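Local coordinates for ARF GTPase-activating protein GIT1 (Rattus norvegicus, PDB 6IUH) that probably stimulates GTP hydrolysis by ARF proteins and, through its C-terminal four-helix domain, binds a partner protein such as paxillin, at residues 122-125 with 126-130; 13-16 with 17-20; 111-114 with 115-119. All coordinates share one frame; numbering follows the deposited sequence.

Contact 1 (122-125 with 126-130); sequences LVTI and TTREK
Thr126 and Thr127 both turn their hydroxyls back along the helix, onto the carbonyl oxygens of Leu122 and Val123. In Thr126, OG1 stands beside its own backbone N and opposite the carbonyl carbon (chi1 -62°), and this places it 2.9 Å from Leu122 O. The amide Thr126 N bonds to that same oxygen at 3.1 Å. The two donors approach from opposite faces of the carbonyl plane, both tilted from it, so one acceptor carries an ordinary helical bond and a hydroxyl bond together. Thr127 repeats the arrangement one residue on, with OG1 2.8 Å from Val123 O and its N-H reaching the oxygen across the other face; each hydroxyl is thus tied to the helix backbone at the carbonyl four residues earlier.

This pair of threonines lies near the C-terminal end of helix 101-128 in a four-helix bundle that probably belongs with the focal adhesion targeting (FAT) domains. Val123 and Thr126 face helix 13-35, while Ile125 packs on Pro68, Val69 and Ser72 of helix 67-87. Thr127 packs on an apolar side chain of the chain of another protein; Thr124 OG1 is hydrogen-bonded to an acidic side chain of that chain and to Lys120 O.

Thr124 and Arg128 lie side by side and point the same way. Methyl CG2 of Thr124 approaches the methylene CD of Arg128 at 4.1 Å, a touch that is doubtful because the arginine has a second conformer. The backbone bond from Arg128 N to Thr124 O is firmer, at 3.1 Å. One step further the helical pattern weakens: Glu129 N makes a long, weak bond to Ile125 O (3.4 Å), and CG of Glu129 comes to 3.3 Å of Ile125 O, off the end of the carbonyl.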
loop_
_atom_site.group_PDB
_atom_site.type_symbol
_atom_site.label_atom_id
_atom_site.label_comp_id
_atom_site.label_asym_id
_atom_site.label_seq_id
_atom_site.Cartn_x
_atom_site.Cartn_y
_atom_site.Cartn_z
ATOM N N LEU A 122 -11.330 -0.577 0.135
ATOM C CA LEU A 122 -11.915 -0.466 -1.197
ATOM C C LEU A 122 -12.478 -1.796 -1.685
ATOM O O LEU A 122 -13.513 -1.828 -2.356
ATOM C CB LEU A 122 -10.872 0.061 -2.184
ATOM C CG LEU A 122 -10.494 1.527 -1.973
ATOM C CD1 LEU A 122 -9.249 1.890 -2.778
ATOM C CD2 LEU A 122 -11.652 2.434 -2.348
ATOM N N VAL A 123 -11.794 -2.889 -1.353
ATOM C CA VAL A 123 -12.289 -4.223 -1.674
ATOM C C VAL A 123 -13.615 -4.475 -0.965
ATOM O O VAL A 123 -14.572 -4.964 -1.568
ATOM C CB VAL A 123 -11.283 -5.323 -1.276
ATOM C CG1 VAL A 123 -11.921 -6.702 -1.393
ATOM C CG2 VAL A 123 -10.036 -5.241 -2.139
ATOM N N THR A 124 -13.660 -4.129 0.317
ATOM C CA THR A 124 -14.858 -4.314 1.131
ATOM C C THR A 124 -16.026 -3.480 0.611
ATOM O O THR A 124 -17.138 -3.986 0.470
ATOM C CB THR A 124 -14.593 -3.943 2.605
ATOM O OG1 THR A 124 -13.617 -4.836 3.155
ATOM C CG2 THR A 124 -15.873 -4.037 3.420
ATOM N N ILE A 125 -15.765 -2.206 0.332
ATOM C CA ILE A 125 -16.787 -1.304 -0.191
ATOM C C ILE A 125 -17.403 -1.849 -1.470
ATOM O O ILE A 125 -18.625 -1.884 -1.620
ATOM C CB ILE A 125 -16.215 0.096 -0.487
ATOM C CG1 ILE A 125 -15.787 0.791 0.805
ATOM C CG2 ILE A 125 -17.242 0.942 -1.219
ATOM C CD1 ILE A 125 -14.863 1.971 0.566
ATOM N N THR A 126 -16.546 -2.278 -2.388
ATOM C CA THR A 126 -16.995 -2.755 -3.687
ATOM C C THR A 126 -17.883 -3.988 -3.550
ATOM O O THR A 126 -18.931 -4.083 -4.186
ATOM C CB THR A 126 -15.802 -3.080 -4.599
ATOM O OG1 THR A 126 -15.042 -1.885 -4.826
ATOM C CG2 THR A 126 -16.282 -3.629 -5.929
ATOM N N THR A 127 -17.467 -4.918 -2.699
ATOM C CA THR A 127 -18.199 -6.167 -2.510
ATOM C C THR A 127 -19.585 -5.961 -1.900
ATOM O O THR A 127 -20.544 -6.632 -2.284
ATOM C CB THR A 127 -17.407 -7.141 -1.614
ATOM O OG1 THR A 127 -16.081 -7.297 -2.132
ATOM C CG2 THR A 127 -18.092 -8.499 -1.567
ATOM N N ARG A 128 -19.696 -5.031 -0.956
ATOM C CA ARG A 128 -20.954 -4.803 -0.250
ATOM C C ARG A 128 -22.008 -4.139 -1.130
ATOM O O ARG A 128 -23.196 -4.151 -0.808
ATOM C CB ARG A 128 -20.719 -3.950 0.999
ATOM C CG ARG A 128 -19.936 -4.655 2.092
ATOM C CD ARG A 128 -20.014 -3.888 3.401
ATOM N NE ARG A 128 -21.391 -3.720 3.854
ATOM C CZ ARG A 128 -22.053 -4.611 4.585
ATOM N NH1 ARG A 128 -21.463 -5.742 4.950
ATOM N NH2 ARG A 128 -23.305 -4.374 4.952
ATOM N N GLU A 129 -21.574 -3.551 -2.239
ATOM C CA GLU A 129 -22.499 -2.857 -3.129
ATOM C C GLU A 129 -22.918 -3.726 -4.309
ATOM O O GLU A 129 -23.559 -3.245 -5.246
ATOM C CB GLU A 129 -21.875 -1.557 -3.638
ATOM C CG GLU A 129 -21.510 -0.585 -2.534
ATOM C CD GLU A 129 -22.724 -0.102 -1.767
ATOM O OE1 GLU A 129 -23.803 0.030 -2.385
ATOM O OE2 GLU A 129 -22.598 0.146 -0.550
ATOM N N LYS A 130 -22.563 -5.007 -4.257
ATOM C CA LYS A 130 -22.816 -5.917 -5.373
ATOM C C LYS A 130 -23.965 -6.878 -5.077
ATOM O O LYS A 130 -24.331 -7.087 -3.918
ATOM C CB LYS A 130 -21.544 -6.703 -5.715
ATOM C CG LYS A 130 -20.683 -6.075 -6.816
ATOM C CD LYS A 130 -20.701 -4.550 -6.744
ATOM C CE LYS A 130 -19.532 -3.920 -7.487
ATOM N NZ LYS A 130 -19.895 -3.407 -8.836
#

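Contact 2 (13-16 with 17-20); sequences TEDV and ILKT
The amides of Ile17, Leu18, Lys19 and Thr20 each bond to the carbonyl four residues earlier, on Thr13, Glu14, Asp15 and Val16, in unbroken alpha-helical geometry. Against this regular frame the side chains use the carbonyl oxygens in different ways. Thr20 adds a second donor: its OG1 comes within 2.7 Å of Val16 O while Thr20 N holds the same atom at 2.9 Å. The hydroxyl sits well above the carbonyl plane, 42° out of it, and the amide arrives from the other face, so the oxygen is clasped between them. That position follows from a chi1 of -64°, which sets OG1 next to the threonine's own N. The side chains of Val16 and Thr20 cross obliquely, with Val16 CG1, anti to its backbone N, 3.8 Å from Thr20 OG1, leaving a methyl beside a polar group already engaged with the backbone.

The segment opens helix 13-35 of the FAT-like four-helix bundle, and Val16 and Thr20 pack on Val123 of helix 101-128. Ile17 and Thr20 also pack on apolar side chains of the chain of another protein. Thr20 is buried, with Val123 and Met56 among its neighbours, and the bond to Val16 O gives its hydroxyl a partner there.

The side chains of Ile17 and Leu18 each bring a carbon up to the oxygen four residues back, beyond the end of the C=O. CG1 of Ile17 passes 3.2 Å from Thr13 O, its CD1 continuing alongside, and CG of Leu18 rests 3.3 Å from Glu14 O. Lys19 follows suit with CG near Asp15 O, then bends, and its NZ stops 5.6 Å from Asp15 OD1: the opposite charges are near enough for a weak mutual pull, probably, but their charged atoms do not touch.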
loop_
_atom_site.group_PDB
_atom_site.type_symbol
_atom_site.label_atom_id
_atom_site.label_comp_id
_atom_site.label_asym_id
_atom_site.label_seq_id
_atom_site.Cartn_x
_atom_site.Cartn_y
_atom_site.Cartn_z
ATOM N N THR A 13 -16.232 -6.468 -8.759
ATOM C CA THR A 13 -15.430 -7.077 -7.702
ATOM C C THR A 13 -14.210 -7.791 -8.277
ATOM O O THR A 13 -13.136 -7.777 -7.678
ATOM C CB THR A 13 -16.250 -8.079 -6.869
ATOM O OG1 THR A 13 -16.882 -9.023 -7.741
ATOM C CG2 THR A 13 -17.312 -7.353 -6.059
ATOM N N GLU A 14 -14.381 -8.408 -9.441
ATOM C CA GLU A 14 -13.282 -9.106 -10.098
ATOM C C GLU A 14 -12.161 -8.142 -10.475
ATOM O O GLU A 14 -10.984 -8.449 -10.292
ATOM C CB GLU A 14 -13.776 -9.848 -11.344
ATOM C CG GLU A 14 -14.615 -11.089 -11.054
ATOM C CD GLU A 14 -16.034 -10.762 -10.621
ATOM O OE1 GLU A 14 -16.433 -9.582 -10.713
ATOM O OE2 GLU A 14 -16.752 -11.690 -10.190
ATOM N N ASP A 15 -12.528 -6.977 -10.999
ATOM C CA ASP A 15 -11.537 -5.976 -11.376
ATOM C C ASP A 15 -10.825 -5.410 -10.152
ATOM O O ASP A 15 -9.616 -5.200 -10.176
ATOM C CB ASP A 15 -12.180 -4.844 -12.176
ATOM C CG ASP A 15 -12.493 -5.243 -13.606
ATOM O OD1 ASP A 15 -11.864 -6.199 -14.109
ATOM O OD2 ASP A 15 -13.362 -4.599 -14.229
ATOM N N VAL A 16 -11.575 -5.165 -9.083
ATOM C CA VAL A 16 -10.986 -4.624 -7.863
ATOM C C VAL A 16 -10.000 -5.615 -7.258
ATOM O O VAL A 16 -8.916 -5.232 -6.819
ATOM C CB VAL A 16 -12.063 -4.262 -6.821
ATOM C CG1 VAL A 16 -11.422 -3.775 -5.532
ATOM C CG2 VAL A 16 -12.985 -3.201 -7.378
ATOM N N ILE A 17 -10.372 -6.892 -7.256
ATOM C CA ILE A 17 -9.490 -7.942 -6.753
ATOM C C ILE A 17 -8.187 -8.005 -7.551
ATOM O O ILE A 17 -7.102 -8.107 -6.973
ATOM C CB ILE A 17 -10.182 -9.319 -6.785
ATOM C CG1 ILE A 17 -11.263 -9.390 -5.705
ATOM C CG2 ILE A 17 -9.171 -10.440 -6.584
ATOM C CD1 ILE A 17 -12.084 -10.655 -5.746
ATOM N N LEU A 18 -8.296 -7.928 -8.875
ATOM C CA LEU A 18 -7.121 -7.974 -9.745
ATOM C C LEU A 18 -6.138 -6.847 -9.440
ATOM O O LEU A 18 -4.937 -7.084 -9.302
ATOM C CB LEU A 18 -7.537 -7.915 -11.218
ATOM C CG LEU A 18 -8.188 -9.174 -11.797
ATOM C CD1 LEU A 18 -8.546 -8.973 -13.263
ATOM C CD2 LEU A 18 -7.274 -10.379 -11.627
ATOM N N LYS A 19 -6.645 -5.624 -9.330
ATOM C CA LYS A 19 -5.781 -4.480 -9.067
ATOM C C LYS A 19 -5.261 -4.498 -7.632
ATOM O O LYS A 19 -4.143 -4.058 -7.367
ATOM C CB LYS A 19 -6.517 -3.170 -9.357
ATOM C CG LYS A 19 -6.849 -2.969 -10.831
ATOM C CD LYS A 19 -5.598 -2.984 -11.693
ATOM C CE LYS A 19 -5.938 -2.863 -13.170
ATOM N NZ LYS A 19 -6.728 -4.026 -13.663
ATOM N N THR A 20 -6.069 -5.013 -6.711
ATOM C CA THR A 20 -5.650 -5.141 -5.320
ATOM C C THR A 20 -4.493 -6.128 -5.194
ATOM O O THR A 20 -3.529 -5.880 -4.471
ATOM C CB THR A 20 -6.811 -5.601 -4.414
ATOM O OG1 THR A 20 -7.834 -4.601 -4.410
ATOM C CG2 THR A 20 -6.328 -5.823 -2.989
#

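Contact 3 (111-114 with 115-119); sequences CAYD and IAKAA
Cys111 meets Ile115 through its carbonyl: Ile115 N bonds to Cys111 O at 3.0 Å, and CG1 of the isoleucine, placed beside its own N by a chi1 of -65°, lies 3.1 Å from the same oxygen. The branched side chain then runs inward to Val23 and Ile27 of helix 13-35 and Ile49 and Val53 of helix 42-57, and also touches Ser79 of helix 67-87. Ala112 receives the nearly straight bond from Ala116 N (2.9 Å, 172° at the hydrogen), and its methyl packs on Ile27 and on an apolar side chain of the chain of another protein. Tyr113 accepts Lys117 N at 2.8 Å. Beyond the backbone, the fully extended lysine climbs past the ring, its CD 4.2 Å from Tyr113 CE2 in an oblique approach, while the ring packs edge-to-face with an aromatic side chain of that other protein. Asp114 takes the amide of Ala118 on its carbonyl, and the side chains of Asp114 and Lys117 lie side by side, pointing the same way, with OD1 4.0 Å from CD.

The charged ends stay 4.9 Å apart, Asp114 OD1 from Lys117 NZ. Each instead has a polar partner on the bound protein, OD1 in a hydrogen bond and NZ in a weak one, which suggests that both ends probably help to hold the partner, any pull between them being weaker at this separation.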
loop_
_atom_site.group_PDB
_atom_site.type_symbol
_atom_site.label_atom_id
_atom_site.label_comp_id
_atom_site.label_asym_id
_atom_site.label_seq_id
_atom_site.Cartn_x
_atom_site.Cartn_y
_atom_site.Cartn_z
ATOM N N CYS A 111 3.932 3.461 5.533
ATOM C CA CYS A 111 3.267 3.836 4.289
ATOM C C CYS A 111 2.577 2.654 3.624
ATOM O O CYS A 111 1.423 2.755 3.206
ATOM C CB CYS A 111 4.270 4.457 3.320
ATOM S SG CYS A 111 4.949 6.015 3.888
ATOM N N ALA A 112 3.291 1.536 3.526
ATOM C CA ALA A 112 2.754 0.331 2.904
ATOM C C ALA A 112 1.559 -0.203 3.684
ATOM O O ALA A 112 0.591 -0.696 3.097
ATOM C CB ALA A 112 3.834 -0.734 2.797
ATOM N N TYR A 113 1.638 -0.114 5.008
ATOM C CA TYR A 113 0.543 -0.536 5.878
ATOM C C TYR A 113 -0.750 0.194 5.531
ATOM O O TYR A 113 -1.809 -0.421 5.403
ATOM C CB TYR A 113 0.898 -0.289 7.346
ATOM C CG TYR A 113 -0.214 -0.633 8.317
ATOM C CD1 TYR A 113 -0.329 -1.914 8.846
ATOM C CD2 TYR A 113 -1.145 0.323 8.711
ATOM C CE1 TYR A 113 -1.338 -2.231 9.736
ATOM C CE2 TYR A 113 -2.155 0.013 9.598
ATOM C CZ TYR A 113 -2.248 -1.264 10.106
ATOM O OH TYR A 113 -3.254 -1.570 10.991
ATOM N N ASP A 114 -0.655 1.513 5.394
ATOM C CA ASP A 114 -1.824 2.332 5.100
ATOM C C ASP A 114 -2.309 2.145 3.665
ATOM O O ASP A 114 -3.505 2.274 3.395
ATOM C CB ASP A 114 -1.525 3.808 5.376
ATOM C CG ASP A 114 -1.660 4.161 6.849
ATOM O OD1 ASP A 114 -2.300 3.382 7.587
ATOM O OD2 ASP A 114 -1.138 5.214 7.269
ATOM N N ILE A 115 -1.393 1.841 2.750
ATOM C CA ILE A 115 -1.778 1.543 1.372
ATOM C C ILE A 115 -2.610 0.265 1.347
ATOM O O ILE A 115 -3.681 0.216 0.743
ATOM C CB ILE A 115 -0.560 1.380 0.444
ATOM C CG1 ILE A 115 0.196 2.699 0.313
ATOM C CG2 ILE A 115 -1.004 0.918 -0.936
ATOM C CD1 ILE A 115 1.481 2.588 -0.473
ATOM N N ALA A 116 -2.110 -0.768 2.018
ATOM C CA ALA A 116 -2.831 -2.029 2.141
ATOM C C ALA A 116 -4.165 -1.839 2.861
ATOM O O ALA A 116 -5.176 -2.428 2.474
ATOM C CB ALA A 116 -1.980 -3.054 2.869
ATOM N N LYS A 117 -4.157 -1.019 3.908
ATOM C CA LYS A 117 -5.371 -0.719 4.669
ATOM C C LYS A 117 -6.449 -0.123 3.774
ATOM O O LYS A 117 -7.597 -0.574 3.779
ATOM C CB LYS A 117 -5.057 0.244 5.816
ATOM C CG LYS A 117 -6.199 0.454 6.802
ATOM C CD LYS A 117 -5.775 1.415 7.906
ATOM C CE LYS A 117 -6.805 1.507 9.015
ATOM N NZ LYS A 117 -6.332 2.401 10.106
ATOM N N ALA A 118 -6.067 0.892 3.005
ATOM C CA ALA A 118 -6.979 1.547 2.077
ATOM C C ALA A 118 -7.456 0.584 0.993
ATOM O O ALA A 118 -8.632 0.582 0.626
ATOM C CB ALA A 118 -6.306 2.764 1.447
ATOM N N ALA A 119 -6.537 -0.229 0.479
ATOM C CA ALA A 119 -6.868 -1.186 -0.572
ATOM C C ALA A 119 -7.911 -2.181 -0.078
ATOM O O ALA A 119 -8.873 -2.484 -0.785
ATOM C CB ALA A 119 -5.620 -1.913 -1.049
#

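Contact 2 comes first along the chain, at the start of helix 13-35; contacts 3 and 1 follow in series on helix 101-128, their centres about 17 Å apart. Contact 1 adjoins contact 2 in space, with centres about 10 Å apart, because the end of the last helix packs on the beginning of the first: Val123 CG2 lies 3.2 Å from Thr20 OG1. Contact 3 lies deeper, about 6 Å from the centre of the chain, and its centre is about 16 Å from that of contact 2. All three meet the chain of another protein, so helices 13-35 and 101-128 together supply a binding surface, consistent with recognition of a paxillin-type LD motif.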